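Hypothetical protein, IPT/TIG domain protein (Bacteroides ovatus, PDB 4HW6) is of unknown function but, as a putative auxiliary nutrient-binding protein with an IPT/TIG domain and a six-bladed beta-propeller, may bind carbohydrate. Local coordinates at residues Ala137-Met145 with Tyr156-Phe164; Lys49-Tyr57 with Lys76-Val87. All coordinates share one frame; numbering follows the deposited sequence.

Contact 1 of 2, residues Ala137-Met145 with Tyr156-Phe164; sequences AFDNIWRMM and YWVGQRDAF
W142 and Q160 stack across the hairpin. The Q160 amide lies almost flat over the indole, planes 10° apart, with NE2 3.3 Å from W142 CE2. W142 CG is anti to the backbone N (chi1 177°), which carries the ring under that amide. R143 NH1 covers the opposite face and donates to W142 O. With an alanine here, the Q160 amide would probably lose its flat support and the R143 guanidinium a restraint.

W157 makes two more ring contacts. Its CZ2 edge meets the F138 face, 3.6 Å from F138 CG, as a T-shaped pair. I141 CG2 sits over the indole, 3.6 Å from W157 CD2, a CH-pi contact.

N140 ND2 donates to a lone pair of Q160 OE1 at 2.8 Å, which helps fix the amide's rotation. M145 and Y156 share two backbone bonds. W142 N donates to V158 O and V158 N to R143 O: two residues against one, a classic beta bulge. A water held by W157 NE1 and A163 O takes a weak bond from N140 N.

Strand 143-146 is outermost in its propeller sheet, beside strand 154-158. T405 and S406 of strand 404-410 touch W142 and M144; strand 184-189 meets R143 and V158.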
loop_
_atom_site.group_PDB
_atom_site.type_symbol
_atom_site.label_atom_id
_atom_site.label_comp_id
_atom_site.label_asym_id
_atom_site.label_seq_id
_atom_site.Cartn_x
_atom_site.Cartn_y
_atom_site.Cartn_z
ATOM N N ALA A 137 -9.953 10.384 -14.562
ATOM C CA ALA A 137 -10.074 9.249 -13.678
ATOM C C ALA A 137 -9.787 7.955 -14.448
ATOM O O ALA A 137 -9.482 7.976 -15.656
ATOM C CB ALA A 137 -11.454 9.222 -12.979
ATOM N N PHE A 138 -9.868 6.836 -13.746
ATOM C CA PHE A 138 -9.284 5.583 -14.222
ATOM C C PHE A 138 -10.314 4.496 -14.507
ATOM O O PHE A 138 -11.126 4.161 -13.640
ATOM C CB PHE A 138 -8.255 5.121 -13.196
ATOM C CG PHE A 138 -7.289 6.210 -12.835
ATOM C CD1 PHE A 138 -6.535 6.814 -13.832
ATOM C CD2 PHE A 138 -7.196 6.686 -11.542
ATOM C CE1 PHE A 138 -5.668 7.846 -13.530
ATOM C CE2 PHE A 138 -6.325 7.708 -11.235
ATOM C CZ PHE A 138 -5.573 8.307 -12.237
ATOM N N ASP A 139 -10.242 3.917 -15.702
ATOM C CA ASP A 139 -11.203 2.882 -16.122
ATOM C C ASP A 139 -11.078 1.585 -15.353
ATOM O O ASP A 139 -12.084 0.975 -15.026
ATOM C CB ASP A 139 -11.096 2.583 -17.621
ATOM C CG ASP A 139 -11.726 3.651 -18.491
ATOM O OD1 ASP A 139 -12.652 4.392 -18.044
ATOM O OD2 ASP A 139 -11.297 3.732 -19.659
ATOM N N ASN A 140 -9.857 1.135 -15.075
ATOM C CA ASN A 140 -9.668 -0.189 -14.484
ATOM C C ASN A 140 -8.312 -0.310 -13.833
ATOM O O ASN A 140 -7.290 -0.485 -14.521
ATOM C CB ASN A 140 -9.829 -1.255 -15.570
ATOM C CG ASN A 140 -9.887 -2.669 -15.020
ATOM O OD1 ASN A 140 -9.805 -2.883 -13.818
ATOM N ND2 ASN A 140 -10.058 -3.639 -15.915
ATOM N N ILE A 141 -8.293 -0.248 -12.509
ATOM C CA ILE A 141 -7.038 -0.316 -11.769
ATOM C C ILE A 141 -6.856 -1.777 -11.290
ATOM O O ILE A 141 -7.167 -2.127 -10.156
ATOM C CB ILE A 141 -7.019 0.690 -10.594
ATOM C CG1 ILE A 141 -7.504 2.086 -11.021
ATOM C CG2 ILE A 141 -5.597 0.806 -10.046
ATOM C CD1 ILE A 141 -7.909 2.966 -9.837
ATOM N N TRP A 142 -6.355 -2.626 -12.175
ATOM C CA TRP A 142 -6.540 -4.059 -12.040
ATOM C C TRP A 142 -5.462 -4.715 -11.168
ATOM O O TRP A 142 -5.775 -5.471 -10.252
ATOM C CB TRP A 142 -6.618 -4.698 -13.442
ATOM C CG TRP A 142 -6.748 -6.185 -13.417
ATOM C CD1 TRP A 142 -5.825 -7.078 -13.860
ATOM C CD2 TRP A 142 -7.844 -6.943 -12.918
ATOM N NE1 TRP A 142 -6.274 -8.358 -13.655
ATOM C CE2 TRP A 142 -7.509 -8.309 -13.071
ATOM C CE3 TRP A 142 -9.080 -6.611 -12.364
ATOM C CZ2 TRP A 142 -8.369 -9.332 -12.696
ATOM C CZ3 TRP A 142 -9.936 -7.636 -11.987
ATOM C CH2 TRP A 142 -9.567 -8.977 -12.138
ATOM N N ARG A 143 -4.195 -4.478 -11.489
ATOM C CA ARG A 143 -3.068 -4.962 -10.685
ATOM C C ARG A 143 -1.968 -3.906 -10.693
ATOM O O ARG A 143 -1.580 -3.424 -11.768
ATOM C CB ARG A 143 -2.465 -6.252 -11.249
ATOM C CG ARG A 143 -3.398 -7.444 -11.319
ATOM C CD ARG A 143 -3.711 -8.003 -9.942
ATOM N NE ARG A 143 -4.593 -9.182 -10.028
ATOM C CZ ARG A 143 -5.914 -9.199 -9.839
ATOM N NH1 ARG A 143 -6.599 -8.100 -9.581
ATOM N NH2 ARG A 143 -6.568 -10.357 -9.908
HETATM N N MSE A 144 -1.457 -3.571 -9.505
HETATM C CA MSE A 144 -0.408 -2.562 -9.323
HETATM C C MSE A 144 0.940 -3.166 -8.998
HETATM O O MSE A 144 1.029 -4.238 -8.374
HETATM C CB MSE A 144 -0.715 -1.674 -8.102
HETATM C CG MSE A 144 -1.824 -0.774 -8.236
HETATM SE SE MSE A 144 -2.117 0.051 -6.465
HETATM C CE MSE A 144 -3.369 1.344 -7.158
HETATM N N MSE A 145 1.994 -2.445 -9.379
HETATM C CA MSE A 145 3.354 -2.832 -8.993
HETATM C C MSE A 145 4.304 -1.631 -9.057
HETATM O O MSE A 145 4.361 -0.910 -10.057
HETATM C CB MSE A 145 3.803 -3.924 -9.959
HETATM C CG MSE A 145 5.181 -4.406 -9.830
HETATM SE SE MSE A 145 5.404 -5.726 -8.449
HETATM C CE MSE A 145 3.612 -6.395 -8.197
ATOM N N TYR A 156 3.091 1.354 -11.403
ATOM C CA TYR A 156 2.418 1.002 -12.643
ATOM C C TYR A 156 1.183 0.186 -12.341
ATOM O O TYR A 156 1.128 -0.540 -11.339
ATOM C CB TYR A 156 3.338 0.163 -13.535
ATOM C CG TYR A 156 4.576 0.878 -13.988
ATOM C CD1 TYR A 156 4.582 1.628 -15.159
ATOM C CD2 TYR A 156 5.751 0.806 -13.255
ATOM C CE1 TYR A 156 5.711 2.286 -15.592
ATOM C CE2 TYR A 156 6.893 1.479 -13.674
ATOM C CZ TYR A 156 6.867 2.202 -14.850
ATOM O OH TYR A 156 7.977 2.877 -15.286
ATOM N N TRP A 157 0.204 0.241 -13.234
ATOM C CA TRP A 157 -0.875 -0.724 -13.178
ATOM C C TRP A 157 -1.378 -1.130 -14.524
ATOM O O TRP A 157 -1.384 -0.322 -15.441
ATOM C CB TRP A 157 -2.033 -0.307 -12.263
ATOM C CG TRP A 157 -2.931 0.807 -12.703
ATOM C CD1 TRP A 157 -3.942 0.750 -13.616
ATOM C CD2 TRP A 157 -2.958 2.124 -12.162
ATOM N NE1 TRP A 157 -4.592 1.963 -13.687
ATOM C CE2 TRP A 157 -4.009 2.825 -12.809
ATOM C CE3 TRP A 157 -2.200 2.784 -11.213
ATOM C CZ2 TRP A 157 -4.310 4.137 -12.520
ATOM C CZ3 TRP A 157 -2.514 4.126 -10.927
ATOM C CH2 TRP A 157 -3.553 4.772 -11.590
ATOM N N VAL A 158 -1.716 -2.414 -14.633
ATOM C CA VAL A 158 -2.427 -2.930 -15.800
ATOM C C VAL A 158 -3.903 -2.649 -15.629
ATOM O O VAL A 158 -4.408 -2.559 -14.493
ATOM C CB VAL A 158 -2.226 -4.436 -16.006
ATOM C CG1 VAL A 158 -0.795 -4.734 -16.462
ATOM C CG2 VAL A 158 -2.548 -5.226 -14.735
ATOM N N GLY A 159 -4.596 -2.581 -16.757
ATOM C CA GLY A 159 -6.011 -2.280 -16.808
ATOM C C GLY A 159 -6.865 -3.263 -17.581
ATOM O O GLY A 159 -7.945 -2.900 -18.012
ATOM N N GLN A 160 -6.397 -4.510 -17.733
ATOM C CA GLN A 160 -7.061 -5.507 -18.583
ATOM C C GLN A 160 -7.229 -4.952 -19.999
ATOM O O GLN A 160 -6.220 -4.682 -20.671
ATOM C CB GLN A 160 -8.368 -5.991 -17.960
ATOM C CG GLN A 160 -8.141 -6.773 -16.673
ATOM C CD GLN A 160 -9.433 -7.243 -16.035
ATOM O OE1 GLN A 160 -10.362 -6.455 -15.780
ATOM N NE2 GLN A 160 -9.495 -8.532 -15.754
ATOM N N ARG A 161 -8.464 -4.718 -20.451
ATOM C CA ARG A 161 -8.681 -4.152 -21.768
ATOM C C ARG A 161 -8.545 -2.636 -21.800
ATOM O O ARG A 161 -8.531 -2.049 -22.865
ATOM C CB ARG A 161 -10.067 -4.493 -22.292
ATOM C CG ARG A 161 -10.345 -5.974 -22.348
ATOM C CD ARG A 161 -11.734 -6.204 -22.901
ATOM N NE ARG A 161 -12.109 -7.598 -22.737
ATOM C CZ ARG A 161 -13.001 -8.236 -23.503
ATOM N NH1 ARG A 161 -13.633 -7.628 -24.499
ATOM N NH2 ARG A 161 -13.274 -9.510 -23.246
ATOM N N ASP A 162 -8.515 -2.018 -20.618
ATOM C CA ASP A 162 -8.402 -0.564 -20.499
ATOM C C ASP A 162 -6.931 -0.135 -20.378
ATOM O O ASP A 162 -6.017 -0.947 -20.602
ATOM C CB ASP A 162 -9.269 -0.070 -19.331
ATOM C CG ASP A 162 -10.742 -0.567 -19.444
ATOM O OD1 ASP A 162 -11.343 -0.384 -20.497
ATOM O OD2 ASP A 162 -11.265 -1.146 -18.468
ATOM N N ALA A 163 -6.697 1.146 -20.110
ATOM C CA ALA A 163 -5.340 1.676 -20.160
ATOM C C ALA A 163 -4.452 1.143 -19.048
ATOM O O ALA A 163 -4.878 0.967 -17.900
ATOM C CB ALA A 163 -5.333 3.202 -20.116
ATOM N N PHE A 164 -3.201 0.949 -19.442
ATOM C CA PHE A 164 -2.059 0.701 -18.575
ATOM C C PHE A 164 -1.542 2.071 -18.117
ATOM O O PHE A 164 -1.304 2.956 -18.946
ATOM C CB PHE A 164 -1.013 0.012 -19.433
ATOM C CG PHE A 164 0.105 -0.629 -18.670
ATOM C CD1 PHE A 164 0.999 0.125 -17.938
ATOM C CD2 PHE A 164 0.286 -1.988 -18.745
ATOM C CE1 PHE A 164 2.047 -0.488 -17.271
ATOM C CE2 PHE A 164 1.331 -2.606 -18.079
ATOM C CZ PHE A 164 2.207 -1.851 -17.344
HETATM O O HOH W 1 -8.547 3.448 -19.911
HETATM O O HOH W 2 -6.835 2.289 -15.840
#

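Contact 2 of 2, residues Lys49-Tyr57 with Lys76-Val87; sequences KVKVTIGGY and KAYEGDVKVSVV
V50-I54 and V82-V87 pair as antiparallel strands, with axes 4.6 Å apart at closest and N-to-C directions at 158°. K51 with S85 and T53 with K83 are the hydrogen-bonded pairs. V87 N to K49 O and G55 N to D81 O, each 2.8 Å, extend the ladder at its two ends.

One face is apolar. It holds V50, V52 and I54 from the first strand and V82, V84 and V86 from the second. V50 CG2 is anti to the backbone N and meets V84 CG1 at 3.7 Å, so these two valines touch diagonally across the ladder. I54 CG2 rests against the methyl of A77, 3.7 Å from A77 CB. L69 of strand 68-72 and V61 of strand 57-64 touch the valines of this face.

The other face is polar. The T53 and K83 side chains lie side by side, with T53 OG1 3.6 Å from K83 CB. One water bonds to T53 OG1, G56 N and D81 O. Another joins K51 O to S85 OG.

Beyond the strands, K76 CB lies over one face of the Y57 ring, offset toward its rim, in a CH-pi contact. The bent K76 chain brings NZ back to 3.5 Å from Y57 CE2. A third water ties G55 O, K76 O and E79 N together. G55 packs closely on the turn from A77 to G80, with CA 3.5 Å from G80 N.

The two faces therefore have different chemistry. The valine and isoleucine face belongs to the interior of the immunoglobulin-like IPT/TIG domain. On the face with T53 and S85, waters bond to both hydroxyls and to backbone atoms of both segments, so part of the contact is bridged through solvent.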
loop_
_atom_site.group_PDB
_atom_site.type_symbol
_atom_site.label_atom_id
_atom_site.label_comp_id
_atom_site.label_asym_id
_atom_site.label_seq_id
_atom_site.Cartn_x
_atom_site.Cartn_y
_atom_site.Cartn_z
ATOM N N LYS A 49 7.484 35.611 20.691
ATOM C CA LYS A 49 8.909 35.290 20.811
ATOM C C LYS A 49 9.203 33.837 21.200
ATOM O O LYS A 49 10.359 33.427 21.211
ATOM C CB LYS A 49 9.570 36.253 21.807
ATOM C CG LYS A 49 9.530 37.712 21.369
ATOM C CD LYS A 49 10.294 37.911 20.068
ATOM C CE LYS A 49 10.390 39.366 19.658
ATOM N NZ LYS A 49 10.986 39.461 18.296
ATOM N N VAL A 50 8.175 33.054 21.506
ATOM C CA VAL A 50 8.374 31.646 21.835
ATOM C C VAL A 50 7.939 30.757 20.670
ATOM O O VAL A 50 6.906 31.002 20.037
ATOM C CB VAL A 50 7.637 31.246 23.133
ATOM C CG1 VAL A 50 6.138 31.252 22.927
ATOM C CG2 VAL A 50 8.112 29.876 23.621
ATOM N N LYS A 51 8.756 29.748 20.389
ATOM C CA LYS A 51 8.476 28.762 19.358
ATOM C C LYS A 51 8.432 27.401 20.026
ATOM O O LYS A 51 9.274 27.090 20.884
ATOM C CB LYS A 51 9.579 28.779 18.294
ATOM C CG LYS A 51 9.736 30.101 17.545
ATOM C CD LYS A 51 8.932 30.129 16.252
ATOM C CE LYS A 51 9.414 31.224 15.303
ATOM N NZ LYS A 51 10.806 30.993 14.816
ATOM N N VAL A 52 7.442 26.593 19.656
ATOM C CA VAL A 52 7.324 25.237 20.153
ATOM C C VAL A 52 7.240 24.281 18.951
ATOM O O VAL A 52 6.525 24.553 17.998
ATOM C CB VAL A 52 6.069 25.066 21.044
ATOM C CG1 VAL A 52 5.941 23.627 21.534
ATOM C CG2 VAL A 52 6.145 26.006 22.246
ATOM N N THR A 53 7.996 23.190 18.996
ATOM C CA THR A 53 7.817 22.098 18.058
ATOM C C THR A 53 7.588 20.812 18.838
ATOM O O THR A 53 8.159 20.609 19.922
ATOM C CB THR A 53 9.025 21.936 17.105
ATOM O OG1 THR A 53 10.215 21.650 17.857
ATOM C CG2 THR A 53 9.227 23.196 16.283
ATOM N N ILE A 54 6.733 19.962 18.280
ATOM C CA ILE A 54 6.476 18.617 18.787
ATOM C C ILE A 54 6.782 17.650 17.655
ATOM O O ILE A 54 6.213 17.741 16.553
ATOM C CB ILE A 54 5.035 18.458 19.304
ATOM C CG1 ILE A 54 4.734 19.545 20.345
ATOM C CG2 ILE A 54 4.822 17.061 19.875
ATOM C CD1 ILE A 54 3.436 19.334 21.109
ATOM N N GLY A 55 7.741 16.763 17.903
ATOM C CA GLY A 55 8.234 15.866 16.877
ATOM C C GLY A 55 8.827 16.581 15.666
ATOM O O GLY A 55 8.849 16.025 14.585
ATOM N N GLY A 56 9.320 17.809 15.859
ATOM C CA GLY A 56 9.897 18.600 14.770
ATOM C C GLY A 56 8.937 19.541 14.050
ATOM O O GLY A 56 9.373 20.388 13.270
ATOM N N TYR A 57 7.639 19.411 14.315
ATOM C CA TYR A 57 6.629 20.229 13.645
ATOM C C TYR A 57 6.154 21.407 14.506
ATOM O O TYR A 57 5.867 21.221 15.694
ATOM C CB TYR A 57 5.454 19.345 13.240
ATOM C CG TYR A 57 5.855 18.417 12.100
ATOM C CD1 TYR A 57 6.386 17.154 12.359
ATOM C CD2 TYR A 57 5.730 18.816 10.783
ATOM C CE1 TYR A 57 6.781 16.318 11.331
ATOM C CE2 TYR A 57 6.128 17.990 9.746
ATOM C CZ TYR A 57 6.651 16.745 10.025
ATOM O OH TYR A 57 7.030 15.918 9.004
ATOM N N LYS A 76 1.495 14.904 12.472
ATOM C CA LYS A 76 2.796 14.310 12.166
ATOM C C LYS A 76 3.827 14.414 13.303
ATOM O O LYS A 76 5.019 14.341 13.048
ATOM C CB LYS A 76 3.392 14.885 10.864
ATOM C CG LYS A 76 2.452 14.873 9.656
ATOM C CD LYS A 76 3.207 15.171 8.359
ATOM C CE LYS A 76 2.608 16.338 7.576
ATOM N NZ LYS A 76 3.054 17.684 8.061
ATOM N N ALA A 77 3.363 14.524 14.549
ATOM C CA ALA A 77 4.246 14.657 15.717
ATOM C C ALA A 77 4.819 13.324 16.227
ATOM O O ALA A 77 5.138 13.199 17.406
ATOM C CB ALA A 77 3.497 15.360 16.840
ATOM N N TYR A 78 4.982 12.347 15.332
ATOM C CA TYR A 78 5.366 10.978 15.703
ATOM C C TYR A 78 6.599 10.889 16.604
ATOM O O TYR A 78 6.584 10.155 17.591
ATOM C CB TYR A 78 5.600 10.125 14.457
ATOM C CG TYR A 78 4.514 10.259 13.415
ATOM C CD1 TYR A 78 3.256 9.700 13.612
ATOM C CD2 TYR A 78 4.744 10.953 12.234
ATOM C CE1 TYR A 78 2.258 9.828 12.659
ATOM C CE2 TYR A 78 3.757 11.084 11.274
ATOM C CZ TYR A 78 2.512 10.527 11.498
ATOM O OH TYR A 78 1.536 10.673 10.553
ATOM N N GLU A 79 7.656 11.633 16.283
ATOM C CA GLU A 79 8.919 11.520 17.034
ATOM C C GLU A 79 8.752 12.019 18.465
ATOM O O GLU A 79 9.442 11.579 19.378
ATOM C CB GLU A 79 10.049 12.254 16.320
ATOM C CG GLU A 79 10.378 11.645 14.961
ATOM C CD GLU A 79 11.500 12.355 14.224
ATOM O OE1 GLU A 79 11.977 13.411 14.698
ATOM O OE2 GLU A 79 11.908 11.854 13.156
ATOM N N GLY A 80 7.811 12.931 18.657
ATOM C CA GLY A 80 7.334 13.271 19.982
ATOM C C GLY A 80 8.183 14.203 20.832
ATOM O O GLY A 80 7.736 14.596 21.890
ATOM N N ASP A 81 9.381 14.585 20.390
ATOM C CA ASP A 81 10.222 15.483 21.199
ATOM C C ASP A 81 9.534 16.841 21.340
ATOM O O ASP A 81 9.026 17.378 20.365
ATOM C CB ASP A 81 11.613 15.690 20.594
ATOM C CG ASP A 81 12.343 14.395 20.355
ATOM O OD1 ASP A 81 13.199 14.027 21.190
ATOM O OD2 ASP A 81 12.047 13.738 19.331
ATOM N N VAL A 82 9.523 17.374 22.556
ATOM C CA VAL A 82 8.891 18.650 22.850
ATOM C C VAL A 82 10.024 19.646 23.084
ATOM O O VAL A 82 10.789 19.509 24.045
ATOM C CB VAL A 82 7.974 18.528 24.077
ATOM C CG1 VAL A 82 7.441 19.891 24.514
ATOM C CG2 VAL A 82 6.837 17.549 23.795
ATOM N N LYS A 83 10.144 20.614 22.174
ATOM C CA LYS A 83 11.219 21.604 22.173
ATOM C C LYS A 83 10.612 23.001 22.254
ATOM O O LYS A 83 9.698 23.339 21.497
ATOM C CB LYS A 83 12.064 21.483 20.896
ATOM C CG LYS A 83 13.246 22.435 20.783
ATOM C CD LYS A 83 14.088 22.101 19.563
ATOM C CE LYS A 83 15.212 23.106 19.353
ATOM N NZ LYS A 83 16.083 22.769 18.189
ATOM N N VAL A 84 11.137 23.806 23.169
ATOM C CA VAL A 84 10.700 25.184 23.350
ATOM C C VAL A 84 11.900 26.087 23.121
ATOM O O VAL A 84 12.967 25.875 23.713
ATOM C CB VAL A 84 10.152 25.416 24.771
ATOM C CG1 VAL A 84 9.782 26.885 24.980
ATOM C CG2 VAL A 84 8.947 24.506 25.025
ATOM N N SER A 85 11.709 27.089 22.273
ATOM C CA SER A 85 12.745 28.057 21.934
ATOM C C SER A 85 12.236 29.472 22.158
ATOM O O SER A 85 11.045 29.756 21.959
ATOM C CB SER A 85 13.127 27.906 20.461
ATOM O OG SER A 85 13.670 26.620 20.194
ATOM N N VAL A 86 13.142 30.370 22.532
ATOM C CA VAL A 86 12.823 31.795 22.620
ATOM C C VAL A 86 13.745 32.536 21.656
ATOM O O VAL A 86 14.948 32.284 21.632
ATOM C CB VAL A 86 12.961 32.328 24.064
ATOM C CG1 VAL A 86 12.976 33.849 24.084
ATOM C CG2 VAL A 86 11.824 31.794 24.929
ATOM N N VAL A 87 13.169 33.427 20.846
ATOM C CA VAL A 87 13.930 34.206 19.865
ATOM C C VAL A 87 14.062 35.657 20.332
ATOM O O VAL A 87 13.252 36.128 21.130
ATOM C CB VAL A 87 13.276 34.183 18.459
ATOM C CG1 VAL A 87 13.090 32.755 17.965
ATOM C CG2 VAL A 87 11.940 34.907 18.459
HETATM O O HOH W 3 11.392 25.279 19.438
HETATM O O HOH W 4 10.292 18.930 18.425
HETATM O O HOH W 5 7.463 13.624 14.152
#

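Contact 1 and contact 2 belong to different parts of the protein. Contact 2 lies in the IPT/TIG domain and contact 1 in the beta-propeller. Their centres are 43 Å apart, on opposite sides of the chain's centre. Their nearest atoms are about 20 Å apart, so they do not touch. Both are antiparallel strand pairs, but contact 2 is a regular ladder and contact 1 has a bulge. The C-terminal end of the chain comes near both: E433 touches K76 of contact 2, and H424 bonds to F138 of contact 1. No binding site is established for either, so a role in carbohydrate binding remains open.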